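Adenylyl-sulfate kinase 1, chloroplastic (Arabidopsis thaliana, PDB 3UIE) phosphorylates the 3'-hydroxyl of adenosine 5'-phosphosulfate with ATP to make 3'-phosphoadenylyl sulfate, the activated sulfate of the plant, working as a disulfide-linked homodimer. Local coordinates at residues Arg19-Lys24 and Ala96-Ile101; Phe128-Leu133 and Leu173-Gly178; Glu81-Val86 and Ala102-Pro107. One frame throughout, in Å; residues are numbered along the deposited sequence.

In the fold
All three contacts rest on the parallel five-stranded sheet of this P-loop kinase domain, whose strands run in the order 56-60, 99-103, 26-31, 124-129, 171-173. Interactions 1 and 3 share strand 99-103, their centres about 21 Å apart, and along the chain their segments alternate. Interaction 2 comes later and joins the last two strands of the order; its centre is about 28 Å from that of interaction 1, across the centre of the chain, and about 20 Å from that of interaction 3. Interaction 3 thus lies at the substrate and interaction 2 near the bound ATP analogue, while interaction 1 sits at the far end of strand 99-103, beside the second subunit.

Interaction 1: residues Arg19-Lys24 and Ala96-Ile101; sequences RLLDQK and AGIICI
Q23 makes the one hydrogen bond between these segments: its NE2 donates to the backbone O of G97 over 2.9 Å, arriving in the carbonyl plane on a lone pair, although the oxygen sits 17° out of the amide plane of Q23. With CG between the backbone N and the carbonyl carbon (chi1 63°) and an extended chain beyond, the amide stretches across to the turn that leads into strand 99-103. Its OE1 accepts from the backbone N of L55, and the buried amide thus uses both ends, which suits glutamine.

Van der Waals contacts flank this bond. CD1 of L21, at the end of helix 14-21, rests 3.5 Å from the same G97 O and makes an apolar contact, 4.3 Å, with CD1 of I98. I99 slants past the glutamine, its CG1 lying 3.9 Å from NE2 of Q23 and 3.8 Å from K24 O.

Backbone shape decides the residue at 97. A Schellman motif ends helix 76-95 at G97 with positive phi (95°), where a beta carbon would press on the carbonyl O of A96; L21 CD1, 3.3 Å from that position, adds a second obstacle. L21 also packs on L21 of the second subunit.

A single amide, therefore, ties three buried backbone pieces together: the N-terminal helix's exit, the strand's approach and the loop at L55.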
loop_
_atom_site.group_PDB
_atom_site.type_symbol
_atom_site.label_atom_id
_atom_site.label_comp_id
_atom_site.label_asym_id
_atom_site.label_seq_id
_atom_site.Cartn_x
_atom_site.Cartn_y
_atom_site.Cartn_z
ATOM N N ARG A 19 12.024 -12.387 8.436
ATOM C CA ARG A 19 12.282 -13.507 9.322
ATOM C C ARG A 19 10.972 -14.154 9.789
ATOM O O ARG A 19 10.859 -15.373 9.868
ATOM C CB ARG A 19 13.080 -13.012 10.527
ATOM C CG ARG A 19 13.697 -14.098 11.370
ATOM C CD ARG A 19 14.904 -13.546 12.109
ATOM N NE ARG A 19 14.598 -12.294 12.793
ATOM C CZ ARG A 19 14.042 -12.230 13.996
ATOM N NH1 ARG A 19 13.728 -13.354 14.631
ATOM N NH2 ARG A 19 13.795 -11.051 14.563
ATOM N N LEU A 20 9.983 -13.328 10.098
ATOM C CA LEU A 20 8.669 -13.818 10.491
ATOM C C LEU A 20 7.988 -14.604 9.354
ATOM O O LEU A 20 7.428 -15.678 9.586
ATOM C CB LEU A 20 7.792 -12.646 10.939
ATOM C CG LEU A 20 6.407 -12.939 11.492
ATOM C CD1 LEU A 20 6.506 -13.951 12.629
ATOM C CD2 LEU A 20 5.783 -11.650 11.988
ATOM N N LEU A 21 8.041 -14.065 8.137
ATOM C CA LEU A 21 7.358 -14.659 6.982
ATOM C C LEU A 21 8.176 -15.729 6.274
ATOM O O LEU A 21 7.647 -16.436 5.423
ATOM C CB LEU A 21 7.007 -13.584 5.944
ATOM C CG LEU A 21 6.036 -12.503 6.415
ATOM C CD1 LEU A 21 5.946 -11.397 5.385
ATOM C CD2 LEU A 21 4.683 -13.122 6.654
ATOM N N ASP A 22 9.462 -15.824 6.601
ATOM C CA ASP A 22 10.394 -16.680 5.849
ATOM C C ASP A 22 10.376 -16.441 4.328
ATOM O O ASP A 22 10.265 -17.386 3.530
ATOM C CB ASP A 22 10.170 -18.163 6.161
ATOM C CG ASP A 22 11.349 -19.038 5.718
ATOM O OD1 ASP A 22 12.469 -18.510 5.524
ATOM O OD2 ASP A 22 11.154 -20.259 5.579
ATOM N N GLN A 23 10.488 -15.176 3.934
ATOM C CA GLN A 23 10.602 -14.795 2.523
ATOM C C GLN A 23 11.187 -13.395 2.475
ATOM O O GLN A 23 11.338 -12.751 3.514
ATOM C CB GLN A 23 9.237 -14.782 1.840
ATOM C CG GLN A 23 8.277 -13.731 2.447
ATOM C CD GLN A 23 6.857 -13.886 1.930
ATOM O OE1 GLN A 23 6.302 -14.981 1.945
ATOM N NE2 GLN A 23 6.257 -12.784 1.489
ATOM N N LYS A 24 11.497 -12.924 1.272
ATOM C CA LYS A 24 11.996 -11.571 1.089
ATOM C C LYS A 24 10.980 -10.711 0.348
ATOM O O LYS A 24 10.404 -11.143 -0.657
ATOM C CB LYS A 24 13.335 -11.589 0.339
ATOM C CG LYS A 24 14.444 -12.208 1.176
ATOM C CD LYS A 24 15.794 -12.070 0.523
ATOM C CE LYS A 24 16.858 -12.781 1.337
ATOM N NZ LYS A 24 16.697 -14.262 1.306
ATOM N N ALA A 96 7.216 -4.264 3.783
ATOM C CA ALA A 96 6.467 -5.058 4.760
ATOM C C ALA A 96 6.828 -6.535 4.688
ATOM O O ALA A 96 6.323 -7.332 5.484
ATOM C CB ALA A 96 4.983 -4.884 4.536
ATOM N N GLY A 97 7.657 -6.903 3.707
ATOM C CA GLY A 97 8.124 -8.271 3.538
ATOM C C GLY A 97 7.302 -9.095 2.553
ATOM O O GLY A 97 7.507 -10.299 2.413
ATOM N N ILE A 98 6.355 -8.441 1.886
ATOM C CA ILE A 98 5.407 -9.097 0.990
ATOM C C ILE A 98 5.988 -9.207 -0.420
ATOM O O ILE A 98 6.715 -8.325 -0.851
ATOM C CB ILE A 98 4.117 -8.247 0.896
ATOM C CG1 ILE A 98 3.518 -8.021 2.286
ATOM C CG2 ILE A 98 3.120 -8.880 -0.050
ATOM C CD1 ILE A 98 3.092 -9.272 2.955
ATOM N N ILE A 99 5.662 -10.293 -1.123
ATOM C CA ILE A 99 5.947 -10.407 -2.549
ATOM C C ILE A 99 4.814 -9.694 -3.261
ATOM O O ILE A 99 3.701 -10.212 -3.372
ATOM C CB ILE A 99 6.037 -11.878 -2.989
ATOM C CG1 ILE A 99 7.208 -12.553 -2.261
ATOM C CG2 ILE A 99 6.219 -11.994 -4.530
ATOM C CD1 ILE A 99 7.152 -14.074 -2.228
ATOM N N CYS A 100 5.092 -8.476 -3.705
ATOM C CA CYS A 100 4.050 -7.634 -4.283
ATOM C C CYS A 100 4.041 -7.764 -5.798
ATOM O O CYS A 100 5.042 -7.469 -6.448
ATOM C CB CYS A 100 4.289 -6.167 -3.888
ATOM S SG CYS A 100 2.970 -5.064 -4.427
ATOM N N ILE A 101 2.916 -8.216 -6.355
ATOM C CA ILE A 101 2.805 -8.406 -7.794
ATOM C C ILE A 101 1.997 -7.260 -8.383
ATOM O O ILE A 101 0.819 -7.121 -8.086
ATOM C CB ILE A 101 2.088 -9.724 -8.113
ATOM C CG1 ILE A 101 2.812 -10.896 -7.435
ATOM C CG2 ILE A 101 1.981 -9.923 -9.649
ATOM C CD1 ILE A 101 1.969 -12.164 -7.364
#

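Interaction 2: residues Phe128-Leu133 and Leu173-Gly178; sequences FMDVPL and LGREGG
M129 and L173 pair as a parallel beta bridge, joining the end of strand 124-129 to the edge strand 171-173 of the parallel sheet of this P-loop fold. L173 N donates to F128 O over 2.8 Å and D130 N to L173 O over 2.7 Å, so the two bonds flank M129. On the sheet face shared by M129 and L173 the packing is tight: the methionine, bent at chi2 and chi3, brings SD within 4.0 Å of L173 CD1. Both reach L41 and M184, and M129 also touches S36 and K38 of the ATP-binding P-loop; a flexible thioether can bend over L173 and between L41 and M184. G174 follows with positive phi (92°), where a beta carbon would be jammed against the carbonyl O of L173 and would also press to 3.1 Å from CG2 of V131.

Beyond it the contact opens toward solvent, and the chain at E176-G178 is poorly ordered. Here D130, the centre of an inverse gamma turn, meets R175 in a salt bridge whose carboxylate and guanidinium planes stand 57° apart. R175 NH2 reaches D130 OD1 over 3.2 Å, in the guanidinium plane but from above the carboxylate plane, while the bond from R175 NE to D130 OD2 is weak at 3.3 Å. An alanine here is likely to leave the guanidinium without its anionic mate and set the exposed arginine free to swing. P132 CD lies over one guanidinium face, 4.1 Å from R175 NH2.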
loop_
_atom_site.group_PDB
_atom_site.type_symbol
_atom_site.label_atom_id
_atom_site.label_comp_id
_atom_site.label_asym_id
_atom_site.label_seq_id
_atom_site.Cartn_x
_atom_site.Cartn_y
_atom_site.Cartn_z
ATOM N N PHE A 128 7.877 -9.044 -18.489
ATOM C CA PHE A 128 7.249 -8.566 -19.719
ATOM C C PHE A 128 6.369 -9.662 -20.298
ATOM O O PHE A 128 6.851 -10.755 -20.609
ATOM C CB PHE A 128 8.338 -8.176 -20.743
ATOM C CG PHE A 128 7.807 -7.663 -22.065
ATOM C CD1 PHE A 128 6.616 -6.954 -22.145
ATOM C CD2 PHE A 128 8.518 -7.895 -23.238
ATOM C CE1 PHE A 128 6.151 -6.484 -23.366
ATOM C CE2 PHE A 128 8.049 -7.436 -24.463
ATOM C CZ PHE A 128 6.860 -6.729 -24.528
ATOM N N MET A 129 5.077 -9.371 -20.447
ATOM C CA MET A 129 4.190 -10.258 -21.182
ATOM C C MET A 129 4.370 -9.983 -22.678
ATOM O O MET A 129 3.697 -9.125 -23.261
ATOM C CB MET A 129 2.736 -10.051 -20.766
ATOM C CG MET A 129 2.481 -10.215 -19.247
ATOM S SD MET A 129 3.184 -11.740 -18.558
ATOM C CE MET A 129 2.107 -12.966 -19.301
ATOM N N ASP A 130 5.292 -10.716 -23.287
ATOM C CA ASP A 130 5.713 -10.475 -24.661
ATOM C C ASP A 130 4.731 -11.113 -25.646
ATOM O O ASP A 130 5.056 -12.090 -26.309
ATOM C CB ASP A 130 7.117 -11.058 -24.850
ATOM C CG ASP A 130 7.736 -10.700 -26.192
ATOM O OD1 ASP A 130 7.191 -9.829 -26.909
ATOM O OD2 ASP A 130 8.781 -11.300 -26.517
ATOM N N VAL A 131 3.534 -10.544 -25.729
ATOM C CA VAL A 131 2.480 -11.045 -26.588
ATOM C C VAL A 131 2.146 -9.956 -27.594
ATOM O O VAL A 131 1.794 -8.846 -27.214
ATOM C CB VAL A 131 1.219 -11.383 -25.765
ATOM C CG1 VAL A 131 0.124 -11.960 -26.661
ATOM C CG2 VAL A 131 1.576 -12.354 -24.638
ATOM N N PRO A 132 2.261 -10.272 -28.889
ATOM C CA PRO A 132 2.101 -9.257 -29.935
ATOM C C PRO A 132 0.698 -8.658 -29.965
ATOM O O PRO A 132 -0.268 -9.321 -29.596
ATOM C CB PRO A 132 2.386 -10.033 -31.229
ATOM C CG PRO A 132 2.063 -11.453 -30.902
ATOM C CD PRO A 132 2.389 -11.633 -29.436
ATOM N N LEU A 133 0.593 -7.405 -30.396
ATOM C CA LEU A 133 -0.705 -6.750 -30.502
ATOM C C LEU A 133 -1.743 -7.641 -31.180
ATOM O O LEU A 133 -2.876 -7.738 -30.709
ATOM C CB LEU A 133 -0.580 -5.442 -31.277
ATOM C CG LEU A 133 -1.897 -4.721 -31.543
ATOM C CD1 LEU A 133 -2.459 -4.173 -30.229
ATOM C CD2 LEU A 133 -1.699 -3.609 -32.561
ATOM N N LEU A 173 7.884 -13.319 -20.830
ATOM C CA LEU A 173 6.954 -14.448 -20.911
ATOM C C LEU A 173 6.065 -14.366 -22.135
ATOM O O LEU A 173 5.826 -13.283 -22.668
ATOM C CB LEU A 173 6.069 -14.509 -19.653
ATOM C CG LEU A 173 6.763 -14.668 -18.300
ATOM C CD1 LEU A 173 5.726 -14.483 -17.196
ATOM C CD2 LEU A 173 7.406 -16.027 -18.196
ATOM N N GLY A 174 5.577 -15.522 -22.583
ATOM C CA GLY A 174 4.482 -15.542 -23.534
ATOM C C GLY A 174 4.905 -15.565 -24.987
ATOM O O GLY A 174 4.072 -15.788 -25.867
ATOM N N ARG A 175 6.183 -15.315 -25.244
ATOM C CA ARG A 175 6.706 -15.390 -26.604
ATOM C C ARG A 175 6.926 -16.856 -26.946
ATOM O O ARG A 175 7.783 -17.527 -26.362
ATOM C CB ARG A 175 7.998 -14.584 -26.748
ATOM C CG ARG A 175 8.662 -14.672 -28.117
ATOM C CD ARG A 175 7.743 -14.208 -29.236
ATOM N NE ARG A 175 7.334 -12.817 -29.090
ATOM C CZ ARG A 175 6.718 -12.122 -30.041
ATOM N NH1 ARG A 175 6.458 -12.691 -31.213
ATOM N NH2 ARG A 175 6.374 -10.859 -29.823
ATOM N N GLU A 176 6.139 -17.322 -27.910
ATOM C CA GLU A 176 5.939 -18.736 -28.202
ATOM C C GLU A 176 4.431 -18.922 -28.160
ATOM O O GLU A 176 3.701 -18.004 -27.785
ATOM C CB GLU A 176 6.616 -19.644 -27.169
ATOM C CG GLU A 176 6.557 -21.134 -27.486
ATOM C CD GLU A 176 7.285 -21.495 -28.761
ATOM O OE1 GLU A 176 8.462 -21.642 -29.177
ATOM O OE2 GLU A 176 6.628 -21.977 -29.711
ATOM N N GLY A 177 3.956 -20.099 -28.543
ATOM C CA GLY A 177 2.534 -20.373 -28.497
ATOM C C GLY A 177 2.198 -21.373 -27.413
ATOM O O GLY A 177 3.038 -22.184 -27.023
ATOM N N GLY A 178 0.968 -21.308 -26.919
ATOM C CA GLY A 178 0.482 -22.267 -25.945
ATOM C C GLY A 178 1.372 -22.474 -24.733
ATOM O O GLY A 178 1.547 -23.607 -24.280
#

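Interaction 3: residues Glu81-Val86 and Ala102-Pro107; sequences ENIRRV and ASLISP. With ADX (adenosine-5'-phosphosulfate), chain D.
V86 and L104 meet tip to tip in the apolar part of this contact, with V86 CG1 3.8 Å from L104 CD1 and its other methyl beside CD2. V86 CG1 also reaches CB of A102, whose small side chain is consistent with a close approach of helix and strand. One turn earlier I83 lays CD1 3.6 Å from S106 CA and touches the P107 ring; W29 of the neighbouring strand packs on I83, V86 and A102.

Helix 76-95 and strand 99-103 follow one another in the chain, and the strand's C-terminal end, where substrates usually bind in parallel alpha/beta folds, leads into the loop 104-107 that meets adenosine 5'-phosphosulfate.

Hydrogen bonds there grip the ligand's anionic end. Substrate-binding N82 holds CG opposite its backbone N (chi1 -178°), which sends the amide off the helix: N82 ND2 donates to sulfate O1B over 2.8 Å and, weakly, to phosphate O1A. OD1 accepts from N69 ND2, a bond that should settle which end of the amide faces the ligand. The backbone supplies I105 N to O2A, 2.9 Å away, and S106 N to O3B, 2.8 Å away; S106 is, by similarity, the phosphoserine intermediate. R65, R79 and K142 also bond the ligand.

On the helix's other side R84 grips the E81 carboxylate side-on in a salt bridge, NE to OE1 and NH2 to OE2, while R85 NE shares that OE2 and R84 NH2 also bonds to L68 O of the second subunit.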
loop_
_atom_site.group_PDB
_atom_site.type_symbol
_atom_site.label_atom_id
_atom_site.label_comp_id
_atom_site.label_asym_id
_atom_site.label_seq_id
_atom_site.Cartn_x
_atom_site.Cartn_y
_atom_site.Cartn_z
ATOM N N GLU A 81 1.126 9.121 -13.428
ATOM C CA GLU A 81 0.785 9.222 -12.010
ATOM C C GLU A 81 0.268 7.885 -11.472
ATOM O O GLU A 81 0.598 7.485 -10.358
ATOM C CB GLU A 81 -0.254 10.329 -11.779
ATOM C CG GLU A 81 -0.673 10.498 -10.326
ATOM C CD GLU A 81 0.454 10.968 -9.423
ATOM O OE1 GLU A 81 1.588 11.211 -9.903
ATOM O OE2 GLU A 81 0.190 11.097 -8.213
ATOM N N ASN A 82 -0.534 7.197 -12.277
ATOM C CA ASN A 82 -1.024 5.870 -11.924
ATOM C C ASN A 82 0.151 4.936 -11.619
ATOM O O ASN A 82 0.184 4.275 -10.589
ATOM C CB ASN A 82 -1.851 5.308 -13.087
ATOM C CG ASN A 82 -2.448 3.949 -12.785
ATOM O OD1 ASN A 82 -3.059 3.741 -11.735
ATOM N ND2 ASN A 82 -2.277 3.015 -13.708
ATOM N N ILE A 83 1.113 4.894 -12.536
ATOM C CA ILE A 83 2.293 4.042 -12.405
ATOM C C ILE A 83 3.120 4.484 -11.207
ATOM O O ILE A 83 3.600 3.661 -10.421
ATOM C CB ILE A 83 3.168 4.114 -13.692
ATOM C CG1 ILE A 83 2.412 3.520 -14.887
ATOM C CG2 ILE A 83 4.523 3.438 -13.470
ATOM C CD1 ILE A 83 2.995 3.941 -16.264
ATOM N N ARG A 84 3.309 5.790 -11.080
ATOM C CA ARG A 84 4.102 6.320 -9.983
ATOM C C ARG A 84 3.532 5.883 -8.635
ATOM O O ARG A 84 4.266 5.398 -7.778
ATOM C CB ARG A 84 4.157 7.846 -10.032
ATOM C CG ARG A 84 5.038 8.433 -8.947
ATOM C CD ARG A 84 4.852 9.935 -8.792
ATOM N NE ARG A 84 3.603 10.298 -8.121
ATOM C CZ ARG A 84 3.435 10.335 -6.798
ATOM N NH1 ARG A 84 4.432 10.009 -5.980
ATOM N NH2 ARG A 84 2.260 10.694 -6.288
ATOM N N ARG A 85 2.230 6.070 -8.442
ATOM C CA ARG A 85 1.615 5.723 -7.158
ATOM C C ARG A 85 1.694 4.224 -6.915
ATOM O O ARG A 85 1.981 3.788 -5.803
ATOM C CB ARG A 85 0.154 6.170 -7.090
ATOM C CG ARG A 85 -0.055 7.674 -7.074
ATOM C CD ARG A 85 -1.552 7.973 -6.944
ATOM N NE ARG A 85 -1.879 9.364 -7.227
ATOM C CZ ARG A 85 -3.121 9.818 -7.351
ATOM N NH1 ARG A 85 -4.151 8.988 -7.213
ATOM N NH2 ARG A 85 -3.334 11.099 -7.620
ATOM N N VAL A 86 1.438 3.431 -7.953
ATOM C CA VAL A 86 1.533 1.983 -7.790
ATOM C C VAL A 86 2.951 1.553 -7.407
ATOM O O VAL A 86 3.122 0.688 -6.548
ATOM C CB VAL A 86 1.019 1.202 -9.019
ATOM C CG1 VAL A 86 1.345 -0.272 -8.880
ATOM C CG2 VAL A 86 -0.484 1.392 -9.163
ATOM N N ALA A 102 2.643 -6.416 -9.182
ATOM C CA ALA A 102 1.940 -5.299 -9.794
ATOM C C ALA A 102 1.608 -5.652 -11.228
ATOM O O ALA A 102 2.485 -6.014 -12.003
ATOM C CB ALA A 102 2.789 -4.027 -9.726
ATOM N N SER A 103 0.335 -5.567 -11.580
ATOM C CA SER A 103 -0.127 -5.958 -12.913
ATOM C C SER A 103 -0.841 -4.789 -13.578
ATOM O O SER A 103 -2.032 -4.613 -13.380
ATOM C CB SER A 103 -1.072 -7.160 -12.796
ATOM O OG SER A 103 -1.734 -7.460 -14.022
ATOM N N LEU A 104 -0.100 -3.980 -14.325
ATOM C CA LEU A 104 -0.612 -2.757 -14.930
ATOM C C LEU A 104 -0.044 -2.709 -16.331
ATOM O O LEU A 104 1.083 -3.156 -16.546
ATOM C CB LEU A 104 -0.046 -1.545 -14.193
ATOM C CG LEU A 104 -0.680 -0.759 -13.058
ATOM C CD1 LEU A 104 -0.743 -1.574 -11.778
ATOM C CD2 LEU A 104 0.158 0.494 -12.849
ATOM N N ILE A 105 -0.794 -2.158 -17.285
ATOM C CA ILE A 105 -0.251 -1.983 -18.635
ATOM C C ILE A 105 1.087 -1.254 -18.567
ATOM O O ILE A 105 2.058 -1.657 -19.206
ATOM C CB ILE A 105 -1.230 -1.230 -19.569
ATOM C CG1 ILE A 105 -2.504 -2.051 -19.765
ATOM C CG2 ILE A 105 -0.566 -0.941 -20.928
ATOM C CD1 ILE A 105 -3.573 -1.351 -20.607
ATOM N N SER A 106 1.125 -0.190 -17.766
ATOM C CA SER A 106 2.338 0.615 -17.537
ATOM C C SER A 106 3.182 0.792 -18.796
ATOM O O SER A 106 4.304 0.301 -18.873
ATOM C CB SER A 106 3.174 0.047 -16.379
ATOM O OG SER A 106 3.341 -1.358 -16.481
ATOM N N PRO A 107 2.633 1.498 -19.795
ATOM C CA PRO A 107 3.201 1.502 -21.151
ATOM C C PRO A 107 4.515 2.268 -21.300
ATOM O O PRO A 107 5.249 1.991 -22.229
ATOM C CB PRO A 107 2.095 2.171 -21.983
ATOM C CG PRO A 107 1.395 3.063 -21.004
ATOM C CD PRO A 107 1.406 2.308 -19.700
HETATM S SB ADX D . -2.019 2.072 -17.252
HETATM O O1B ADX D . -2.353 3.273 -16.541
HETATM O O2B ADX D . -1.561 2.438 -18.612
HETATM O O3B ADX D . -0.930 1.330 -16.586
HETATM P PA ADX D . -3.907 0.271 -16.294
HETATM O O1A ADX D . -3.897 0.966 -14.958
HETATM O O2A ADX D . -3.303 -1.123 -16.218
HETATM O O3A ADX D . -3.228 1.184 -17.413
HETATM O "O5'" ADX D . -5.414 0.166 -16.743
HETATM C "C5'" ADX D . -5.758 -0.661 -17.814
HETATM C "C4'" ADX D . -7.120 -1.124 -17.834
HETATM O "O4'" ADX D . -7.992 -0.013 -18.016
HETATM C "C3'" ADX D . -7.302 -2.032 -18.997
HETATM O "O3'" ADX D . -7.773 -3.258 -18.533
HETATM C "C2'" ADX D . -8.333 -1.479 -19.776
HETATM O "O2'" ADX D . -9.407 -2.349 -19.640
HETATM C "C1'" ADX D . -8.746 -0.194 -19.175
HETATM N N9 ADX D . -8.660 0.897 -20.107
HETATM C C8 ADX D . -9.600 1.852 -20.299
HETATM N N7 ADX D . -9.134 2.748 -21.188
HETATM C C5 ADX D . -7.896 2.360 -21.562
HETATM C C6 ADX D . -6.934 2.877 -22.451
HETATM N N6 ADX D . -7.199 4.086 -23.164
HETATM N N1 ADX D . -5.755 2.228 -22.621
HETATM C C2 ADX D . -5.498 1.098 -21.942
HETATM N N3 ADX D . -6.401 0.576 -21.081
HETATM C C4 ADX D . -7.592 1.180 -20.871
#